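PDB 4R0G: Lpg0393 helical bundle domain-containing protein, which acts as a guanine-nucleotide exchange factor for the small GTPases Rab5, Rab21 and Rab22, probably through its VPS9-like domain. Local coordinates for residues L12-L21 / I61-A69; W23-Y31 / M43-W51. One frame throughout, in Å; residues are numbered along the deposited sequence.

From the N terminus, the chain runs through helix 5-14, the short helix 17-20 and helix 23-30, then through a partly unmodelled connection into helix 40-53 and helix 58-71. Contact 2 (23-31 with 43-51) closes the shorter loop, joining helix 23-30 to helix 40-53. Contact 1 (12-21 with 61-69) closes the longer one around it, bringing the end of helix 5-14 and helix 17-20 against helix 58-71. The two are therefore nested, with their centres about 17 Å apart. Helix 80-101 touches side chains of both contacts, so this all-helical N-terminal part of the VPS9-like domain packs on a shared helix.

Contact 1: residues L12-L21 / I61-A69; sequences LRDGKYLLFL and IKKFAILYA
Leu67 of helix 58-71 lies against the ring of Tyr17, the two side chains sliding past each other in opposite directions. The closest approach of this pair is 3.7 Å, from Leu67 CG to Tyr17 CD1, and Leu67 CB sits over the rim of one ring face. The carbonyl oxygen of Gly15 lies above the opposite face, while Leu12 CD1 comes up in plane at the edge. With CG set beside its own backbone N (chi1 -66°), Tyr17 sends its hydroxyl across Ile66, whose CD1 is 3.5 Å from Tyr17 OH. The CD1 branch of Leu67 is shared: it meets Leu21 CD2 tip to tip at 3.6 Å and touches the edge of the Phe20 ring. Phe20 in turn crosses Phe64 at about a right angle, Phe20 CE2 lying 3.9 Å from Phe64 CD1. Lys63 stretches along the end of helix 5-14, its aliphatic chain beside the Leu12 and Arg13 carbonyls. Its NZ donates to Arg13 O at 3.1 Å, in the carbonyl plane and on a lone pair, and also forms a salt bridge with Asp59. The lysine thus binds a carbonyl in the last turn of helix 5-14, which a Schellman motif ends with Gly15 at C-prime. Side chains of helices 80-101 and 155-183 touch this all-helical part of the VPS9-like region, where the turn between helices 5-14 and 17-20 packs on helix 58-71.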
loop_
_atom_site.group_PDB
_atom_site.type_symbol
_atom_site.label_atom_id
_atom_site.label_comp_id
_atom_site.label_asym_id
_atom_site.label_seq_id
_atom_site.Cartn_x
_atom_site.Cartn_y
_atom_site.Cartn_z
ATOM N N LEU A 12 17.846 4.987 -14.808
ATOM C CA LEU A 12 18.018 3.841 -13.895
ATOM C C LEU A 12 19.442 3.783 -13.309
ATOM O O LEU A 12 19.636 3.488 -12.129
ATOM C CB LEU A 12 17.644 2.511 -14.561
ATOM C CG LEU A 12 18.060 1.303 -13.700
ATOM C CD1 LEU A 12 17.136 1.180 -12.495
ATOM C CD2 LEU A 12 18.148 -0.015 -14.461
ATOM N N ARG A 13 20.439 4.097 -14.133
ATOM C CA ARG A 13 21.835 4.035 -13.687
ATOM C C ARG A 13 22.122 5.200 -12.751
ATOM O O ARG A 13 22.927 5.080 -11.830
ATOM C CB ARG A 13 22.815 4.019 -14.885
ATOM C CG ARG A 13 22.859 2.710 -15.713
ATOM C CD ARG A 13 22.858 2.964 -17.241
ATOM N NE ARG A 13 22.538 1.762 -18.051
ATOM C CZ ARG A 13 22.388 1.743 -19.384
ATOM N NH1 ARG A 13 22.533 2.860 -20.088
ATOM N NH2 ARG A 13 22.088 0.607 -20.020
ATOM N N ASP A 14 21.442 6.320 -12.989
ATOM C CA ASP A 14 21.645 7.552 -12.211
ATOM C C ASP A 14 20.919 7.471 -10.883
ATOM O O ASP A 14 21.235 8.206 -9.940
ATOM C CB ASP A 14 21.111 8.783 -12.960
ATOM C CG ASP A 14 21.763 8.995 -14.323
ATOM O OD1 ASP A 14 22.911 8.510 -14.532
ATOM O OD2 ASP A 14 21.109 9.665 -15.173
ATOM N N GLY A 15 19.932 6.582 -10.823
ATOM C CA GLY A 15 19.122 6.443 -9.629
ATOM C C GLY A 15 17.798 7.184 -9.703
ATOM O O GLY A 15 17.099 7.296 -8.698
ATOM N N LYS A 16 17.415 7.665 -10.885
ATOM C CA LYS A 16 16.179 8.429 -10.935
ATOM C C LYS A 16 15.045 7.433 -11.234
ATOM O O LYS A 16 14.649 7.190 -12.390
ATOM C CB LYS A 16 16.302 9.489 -12.041
ATOM N N TYR A 17 14.441 6.941 -10.165
ATOM C CA TYR A 17 13.673 5.729 -10.325
ATOM C C TYR A 17 12.249 5.941 -10.829
ATOM O O TYR A 17 11.810 5.242 -11.746
ATOM C CB TYR A 17 13.698 4.895 -9.052
ATOM C CG TYR A 17 15.046 4.320 -8.674
ATOM C CD1 TYR A 17 15.743 3.470 -9.518
ATOM C CD2 TYR A 17 15.596 4.583 -7.434
ATOM C CE1 TYR A 17 16.978 2.919 -9.137
ATOM C CE2 TYR A 17 16.813 4.039 -7.049
ATOM C CZ TYR A 17 17.496 3.209 -7.901
ATOM O OH TYR A 17 18.699 2.689 -7.485
ATOM N N LEU A 18 11.537 6.906 -10.242
ATOM C CA LEU A 18 10.168 7.240 -10.672
ATOM C C LEU A 18 10.159 7.521 -12.144
ATOM O O LEU A 18 9.224 7.131 -12.849
ATOM C CB LEU A 18 9.605 8.438 -9.913
ATOM C CG LEU A 18 9.143 7.926 -8.571
ATOM C CD1 LEU A 18 8.838 9.045 -7.623
ATOM C CD2 LEU A 18 7.951 7.036 -8.860
ATOM N N LEU A 19 11.218 8.178 -12.607
ATOM C CA LEU A 19 11.382 8.413 -14.028
ATOM C C LEU A 19 11.671 7.103 -14.764
ATOM O O LEU A 19 11.074 6.828 -15.799
ATOM C CB LEU A 19 12.466 9.473 -14.284
ATOM C CG LEU A 19 12.786 9.692 -15.760
ATOM C CD1 LEU A 19 11.497 10.101 -16.506
ATOM C CD2 LEU A 19 13.953 10.696 -15.941
ATOM N N PHE A 20 12.573 6.290 -14.230
ATOM C CA PHE A 20 12.899 5.035 -14.907
ATOM C C PHE A 20 11.670 4.165 -15.145
ATOM O O PHE A 20 11.529 3.575 -16.212
ATOM C CB PHE A 20 13.936 4.262 -14.141
ATOM C CG PHE A 20 13.946 2.792 -14.464
ATOM C CD1 PHE A 20 14.440 2.341 -15.684
ATOM C CD2 PHE A 20 13.494 1.847 -13.542
ATOM C CE1 PHE A 20 14.462 0.995 -16.002
ATOM C CE2 PHE A 20 13.533 0.489 -13.861
ATOM C CZ PHE A 20 14.029 0.075 -15.103
ATOM N N LEU A 21 10.772 4.142 -14.150
ATOM C CA LEU A 21 9.487 3.409 -14.176
ATOM C C LEU A 21 8.473 3.909 -15.208
ATOM O O LEU A 21 7.383 3.359 -15.329
ATOM C CB LEU A 21 8.837 3.404 -12.787
ATOM C CG LEU A 21 9.561 2.598 -11.691
ATOM C CD1 LEU A 21 8.796 2.617 -10.409
ATOM C CD2 LEU A 21 9.773 1.177 -12.130
ATOM N N ILE A 61 21.238 -4.521 -13.429
ATOM C CA ILE A 61 20.565 -5.464 -12.554
ATOM C C ILE A 61 20.677 -5.042 -11.098
ATOM O O ILE A 61 19.678 -5.004 -10.379
ATOM C CB ILE A 61 21.192 -6.855 -12.737
ATOM C CG1 ILE A 61 21.056 -7.272 -14.185
ATOM C CG2 ILE A 61 20.579 -7.888 -11.826
ATOM C CD1 ILE A 61 21.821 -8.479 -14.501
ATOM N N LYS A 62 21.894 -4.714 -10.668
ATOM C CA LYS A 62 22.129 -4.387 -9.261
ATOM C C LYS A 62 21.419 -3.122 -8.782
ATOM O O LYS A 62 21.015 -3.020 -7.621
ATOM C CB LYS A 62 23.634 -4.336 -8.964
ATOM C CG LYS A 62 24.192 -5.691 -8.560
ATOM C CD LYS A 62 25.581 -5.599 -8.008
ATOM C CE LYS A 62 26.107 -6.983 -7.641
ATOM N NZ LYS A 62 27.576 -6.953 -7.311
ATOM N N LYS A 63 21.275 -2.159 -9.681
ATOM C CA LYS A 63 20.583 -0.926 -9.346
ATOM C C LYS A 63 19.104 -1.221 -9.334
ATOM O O LYS A 63 18.353 -0.708 -8.503
ATOM C CB LYS A 63 20.941 0.206 -10.321
ATOM C CG LYS A 63 22.088 1.043 -9.825
ATOM C CD LYS A 63 22.868 1.681 -10.960
ATOM C CE LYS A 63 24.263 2.127 -10.487
ATOM N NZ LYS A 63 25.053 2.808 -11.576
ATOM N N PHE A 64 18.687 -2.086 -10.237
ATOM C CA PHE A 64 17.285 -2.435 -10.286
ATOM C C PHE A 64 16.937 -3.187 -8.996
ATOM O O PHE A 64 15.786 -3.151 -8.531
ATOM C CB PHE A 64 16.984 -3.257 -11.542
ATOM C CG PHE A 64 15.561 -3.662 -11.655
ATOM C CD1 PHE A 64 14.593 -2.730 -12.015
ATOM C CD2 PHE A 64 15.168 -4.980 -11.376
ATOM C CE1 PHE A 64 13.263 -3.096 -12.115
ATOM C CE2 PHE A 64 13.822 -5.363 -11.476
ATOM C CZ PHE A 64 12.875 -4.418 -11.840
ATOM N N ALA A 65 17.943 -3.837 -8.400
ATOM C CA ALA A 65 17.727 -4.555 -7.145
ATOM C C ALA A 65 17.347 -3.557 -6.059
ATOM O O ALA A 65 16.415 -3.804 -5.269
ATOM C CB ALA A 65 18.941 -5.345 -6.741
ATOM N N ILE A 66 18.055 -2.425 -6.024
ATOM C CA ILE A 66 17.727 -1.381 -5.057
ATOM C C ILE A 66 16.244 -1.026 -5.195
ATOM O O ILE A 66 15.479 -1.118 -4.217
ATOM C CB ILE A 66 18.581 -0.125 -5.242
ATOM C CG1 ILE A 66 20.067 -0.474 -5.213
ATOM C CG2 ILE A 66 18.301 0.846 -4.156
ATOM C CD1 ILE A 66 20.926 0.545 -5.935
ATOM N N LEU A 67 15.835 -0.688 -6.423
ATOM C CA LEU A 67 14.455 -0.316 -6.697
ATOM C C LEU A 67 13.478 -1.346 -6.117
ATOM O O LEU A 67 12.549 -0.999 -5.403
ATOM C CB LEU A 67 14.246 -0.157 -8.204
ATOM C CG LEU A 67 13.228 0.891 -8.705
ATOM C CD1 LEU A 67 12.592 0.451 -10.016
ATOM C CD2 LEU A 67 12.141 1.215 -7.700
ATOM N N TYR A 68 13.722 -2.616 -6.397
ATOM C CA TYR A 68 12.873 -3.691 -5.904
ATOM C C TYR A 68 12.829 -3.749 -4.389
ATOM O O TYR A 68 11.757 -3.847 -3.787
ATOM C CB TYR A 68 13.401 -5.028 -6.397
ATOM C CG TYR A 68 12.303 -6.018 -6.594
ATOM C CD1 TYR A 68 11.672 -6.125 -7.820
ATOM C CD2 TYR A 68 11.871 -6.839 -5.549
ATOM C CE1 TYR A 68 10.647 -7.039 -8.013
ATOM C CE2 TYR A 68 10.833 -7.750 -5.730
ATOM C CZ TYR A 68 10.233 -7.847 -6.967
ATOM O OH TYR A 68 9.219 -8.738 -7.189
ATOM N N ALA A 69 14.004 -3.732 -3.773
ATOM C CA ALA A 69 14.096 -3.750 -2.320
ATOM C C ALA A 69 13.175 -2.676 -1.751
ATOM O O ALA A 69 12.499 -2.881 -0.742
ATOM C CB ALA A 69 15.528 -3.497 -1.885
#

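Contact 2: residues W23-Y31 / M43-W51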
loop_
_atom_site.group_PDB
_atom_site.type_symbol
_atom_site.label_atom_id
_atom_site.label_comp_id
_atom_site.label_asym_id
_atom_site.label_seq_id
_atom_site.Cartn_x
_atom_site.Cartn_y
_atom_site.Cartn_z
ATOM N N TRP A 23 9.268 4.149 -18.264
ATOM C CA TRP A 23 9.771 3.455 -19.431
ATOM C C TRP A 23 8.710 2.642 -20.159
ATOM O O TRP A 23 8.543 2.786 -21.378
ATOM C CB TRP A 23 10.892 2.519 -18.981
ATOM C CG TRP A 23 11.688 1.892 -20.045
ATOM C CD1 TRP A 23 11.881 2.354 -21.316
ATOM C CD2 TRP A 23 12.459 0.695 -19.925
ATOM N NE1 TRP A 23 12.715 1.508 -22.000
ATOM C CE2 TRP A 23 13.092 0.483 -21.176
ATOM C CE3 TRP A 23 12.677 -0.221 -18.884
ATOM C CZ2 TRP A 23 13.928 -0.624 -21.428
ATOM C CZ3 TRP A 23 13.509 -1.321 -19.126
ATOM C CH2 TRP A 23 14.132 -1.509 -20.401
ATOM N N PRO A 24 8.000 1.757 -19.428
ATOM C CA PRO A 24 7.109 0.922 -20.225
ATOM C C PRO A 24 5.947 1.711 -20.872
ATOM O O PRO A 24 5.342 1.245 -21.846
ATOM C CB PRO A 24 6.665 -0.168 -19.232
ATOM C CG PRO A 24 6.903 0.364 -17.909
ATOM C CD PRO A 24 7.935 1.419 -17.989
ATOM N N LYS A 25 5.672 2.913 -20.374
ATOM C CA LYS A 25 4.674 3.776 -21.004
ATOM C C LYS A 25 5.225 4.373 -22.312
ATOM O O LYS A 25 4.490 4.564 -23.280
ATOM C CB LYS A 25 4.215 4.869 -20.019
ATOM C CG LYS A 25 3.088 5.731 -20.534
ATOM C CD LYS A 25 3.029 7.091 -19.840
ATOM C CE LYS A 25 1.951 7.978 -20.502
ATOM N NZ LYS A 25 1.482 9.113 -19.637
ATOM N N PHE A 26 6.523 4.656 -22.336
ATOM C CA PHE A 26 7.190 5.139 -23.546
ATOM C C PHE A 26 7.271 4.038 -24.604
ATOM O O PHE A 26 6.948 4.237 -25.780
ATOM C CB PHE A 26 8.591 5.689 -23.188
ATOM C CG PHE A 26 9.591 5.662 -24.321
ATOM C CD1 PHE A 26 9.601 6.663 -25.287
ATOM C CD2 PHE A 26 10.544 4.646 -24.398
ATOM C CE1 PHE A 26 10.525 6.638 -26.320
ATOM C CE2 PHE A 26 11.479 4.617 -25.432
ATOM C CZ PHE A 26 11.468 5.616 -26.390
ATOM N N ILE A 27 7.695 2.864 -24.161
ATOM C CA ILE A 27 7.768 1.712 -25.036
ATOM C C ILE A 27 6.398 1.449 -25.653
ATOM O O ILE A 27 6.303 1.003 -26.776
ATOM C CB ILE A 27 8.321 0.498 -24.278
ATOM C CG1 ILE A 27 9.799 0.732 -23.986
ATOM C CG2 ILE A 27 8.157 -0.788 -25.061
ATOM C CD1 ILE A 27 10.480 -0.412 -23.249
ATOM N N ALA A 28 5.328 1.774 -24.950
ATOM C CA ALA A 28 4.010 1.476 -25.487
ATOM C C ALA A 28 3.637 2.466 -26.582
ATOM O O ALA A 28 2.867 2.135 -27.481
ATOM C CB ALA A 28 2.976 1.463 -24.387
ATOM N N GLU A 29 4.166 3.686 -26.495
ATOM C CA GLU A 29 3.929 4.685 -27.540
ATOM C C GLU A 29 4.862 4.575 -28.739
ATOM O O GLU A 29 4.427 4.688 -29.888
ATOM C CB GLU A 29 3.952 6.100 -26.970
ATOM C CG GLU A 29 2.714 6.398 -26.167
ATOM C CD GLU A 29 2.494 7.879 -25.978
ATOM O OE1 GLU A 29 3.440 8.551 -25.500
ATOM O OE2 GLU A 29 1.381 8.359 -26.310
ATOM N N TYR A 30 6.142 4.354 -28.464
ATOM C CA TYR A 30 7.134 4.210 -29.515
ATOM C C TYR A 30 6.723 3.095 -30.447
ATOM O O TYR A 30 6.995 3.164 -31.641
ATOM C CB TYR A 30 8.507 3.930 -28.904
ATOM C CG TYR A 30 9.657 3.860 -29.879
ATOM C CD1 TYR A 30 10.176 5.011 -30.457
ATOM C CD2 TYR A 30 10.263 2.641 -30.188
ATOM C CE1 TYR A 30 11.260 4.956 -31.350
ATOM C CE2 TYR A 30 11.347 2.575 -31.070
ATOM C CZ TYR A 30 11.835 3.739 -31.651
ATOM O OH TYR A 30 12.896 3.685 -32.525
ATOM N N TYR A 31 6.087 2.057 -29.912
ATOM C CA TYR A 31 5.639 0.964 -30.762
ATOM C C TYR A 31 4.157 0.966 -31.158
ATOM O O TYR A 31 3.730 0.106 -31.929
ATOM C CB TYR A 31 6.044 -0.382 -30.173
ATOM C CG TYR A 31 7.532 -0.649 -30.189
ATOM C CD1 TYR A 31 8.316 -0.427 -29.066
ATOM C CD2 TYR A 31 8.158 -1.129 -31.328
ATOM C CE1 TYR A 31 9.694 -0.686 -29.076
ATOM C CE2 TYR A 31 9.534 -1.394 -31.352
ATOM C CZ TYR A 31 10.294 -1.170 -30.226
ATOM O OH TYR A 31 11.649 -1.428 -30.264
ATOM N N MET A 43 4.483 -6.817 -24.474
ATOM C CA MET A 43 5.096 -5.743 -23.719
ATOM C C MET A 43 6.388 -6.159 -23.014
ATOM O O MET A 43 7.290 -5.348 -22.818
ATOM C CB MET A 43 4.075 -5.268 -22.697
ATOM C CG MET A 43 4.531 -4.083 -21.947
ATOM S SD MET A 43 5.133 -2.822 -23.089
ATOM C CE MET A 43 5.843 -1.756 -21.912
ATOM N N VAL A 44 6.462 -7.420 -22.612
ATOM C CA VAL A 44 7.645 -7.940 -21.955
ATOM C C VAL A 44 8.669 -8.239 -23.029
ATOM O O VAL A 44 9.877 -8.085 -22.817
ATOM C CB VAL A 44 7.323 -9.209 -21.137
ATOM C CG1 VAL A 44 8.618 -9.948 -20.713
ATOM C CG2 VAL A 44 6.481 -8.844 -19.940
ATOM N N SER A 45 8.160 -8.656 -24.188
ATOM C CA SER A 45 8.987 -8.933 -25.350
ATOM C C SER A 45 9.721 -7.689 -25.787
ATOM O O SER A 45 10.946 -7.701 -25.881
ATOM C CB SER A 45 8.143 -9.490 -26.487
ATOM O OG SER A 45 7.644 -10.761 -26.121
ATOM N N LEU A 46 8.981 -6.608 -26.013
ATOM C CA LEU A 46 9.608 -5.333 -26.370
ATOM C C LEU A 46 10.681 -4.866 -25.348
ATOM O O LEU A 46 11.836 -4.548 -25.725
ATOM C CB LEU A 46 8.545 -4.262 -26.637
ATOM C CG LEU A 46 7.425 -4.622 -27.633
ATOM C CD1 LEU A 46 6.274 -3.648 -27.532
ATOM C CD2 LEU A 46 7.921 -4.629 -29.062
ATOM N N LEU A 47 10.309 -4.851 -24.065
ATOM C CA LEU A 47 11.269 -4.585 -22.986
ATOM C C LEU A 47 12.538 -5.436 -23.082
ATOM O O LEU A 47 13.618 -4.924 -22.862
ATOM C CB LEU A 47 10.646 -4.833 -21.632
ATOM C CG LEU A 47 10.183 -3.638 -20.833
ATOM C CD1 LEU A 47 8.925 -3.098 -21.429
ATOM C CD2 LEU A 47 9.904 -4.102 -19.415
ATOM N N ILE A 48 12.429 -6.727 -23.395
ATOM C CA ILE A 48 13.643 -7.548 -23.483
ATOM C C ILE A 48 14.511 -7.106 -24.662
ATOM O O ILE A 48 15.722 -6.896 -24.533
ATOM C CB ILE A 48 13.354 -9.048 -23.639
ATOM C CG1 ILE A 48 12.808 -9.619 -22.332
ATOM C CG2 ILE A 48 14.650 -9.781 -24.016
ATOM C CD1 ILE A 48 11.965 -10.816 -22.547
ATOM N N PHE A 49 13.882 -6.977 -25.818
ATOM C CA PHE A 49 14.568 -6.505 -26.997
ATOM C C PHE A 49 15.246 -5.201 -26.678
ATOM O O PHE A 49 16.455 -5.052 -26.820
ATOM C CB PHE A 49 13.557 -6.250 -28.100
ATOM C CG PHE A 49 14.157 -5.683 -29.325
ATOM C CD1 PHE A 49 15.000 -6.455 -30.114
ATOM C CD2 PHE A 49 13.900 -4.377 -29.691
ATOM C CE1 PHE A 49 15.569 -5.942 -31.257
ATOM C CE2 PHE A 49 14.473 -3.843 -30.839
ATOM C CZ PHE A 49 15.304 -4.635 -31.625
ATOM N N GLU A 50 14.454 -4.258 -26.204
ATOM C CA GLU A 50 14.951 -2.914 -26.000
ATOM C C GLU A 50 16.121 -2.821 -24.992
ATOM O O GLU A 50 17.109 -2.125 -25.191
ATOM C CB GLU A 50 13.784 -2.025 -25.610
ATOM C CG GLU A 50 13.981 -0.629 -26.052
ATOM C CD GLU A 50 13.838 -0.434 -27.542
ATOM O OE1 GLU A 50 12.829 -0.893 -28.110
ATOM O OE2 GLU A 50 14.731 0.194 -28.149
ATOM N N TRP A 51 16.024 -3.562 -23.921
ATOM C CA TRP A 51 17.023 -3.470 -22.894
ATOM C C TRP A 51 18.319 -4.121 -23.380
ATOM O O TRP A 51 19.409 -3.747 -22.955
ATOM C CB TRP A 51 16.467 -4.173 -21.660
ATOM C CG TRP A 51 17.067 -3.770 -20.389
ATOM C CD1 TRP A 51 18.220 -3.060 -20.205
ATOM C CD2 TRP A 51 16.558 -4.070 -19.080
ATOM N NE1 TRP A 51 18.455 -2.895 -18.860
ATOM C CE2 TRP A 51 17.453 -3.500 -18.148
ATOM C CE3 TRP A 51 15.437 -4.776 -18.608
ATOM C CZ2 TRP A 51 17.256 -3.607 -16.758
ATOM C CZ3 TRP A 51 15.246 -4.888 -17.226
ATOM C CH2 TRP A 51 16.148 -4.304 -16.323
#
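Two torsion choices bring Tyr31 and Glu50 together: Tyr31 CG stands beside its backbone N, opposite the carbonyl carbon (chi1 -69°), whereas the Glu50 chain starts out opposite its backbone N and then bends at chi2 (72°). Tyr31 OH donates to the syn lone pair of Glu50 OE1, 2.5 Å away; OE1 lies in plane at the ring edge, while the carboxylate is turned out of the ring plane. Leu46 supports the same ring from one face, its CD2 centred 4.0 Å above it in a CH-pi contact, and Tyr30 lies over the rim of the opposite face. At the other end of helix 23-30, Trp23 drives its six-membered ring edge into the face of the Trp51 indole; the T-shaped pair has centroids 5.3 Å apart and planes at 88°. The closest atoms of this pair are Trp23 CH2 and Trp51 CG, 3.7 Å apart. Between these two aromatic contacts Ile27 is a knob in the hole formed by Met43, Leu46, Leu47 and Glu50. Its two branches divide the work: Ile27 CD1 meets Leu47 CD1 at 3.6 Å, while Ile27 CG2 packs 3.8 Å from Leu46 CB. The indole N-H of Trp51 is held by Asp60, fixing the ring that receives Trp23. Helix 23-30 and helix 40-53 thus meet almost perpendicularly. The phenol gives Glu50 OE1 a donor within an otherwise mainly apolar interface and would probably offset part of the cost of placing a carboxylate beside apolar side chains.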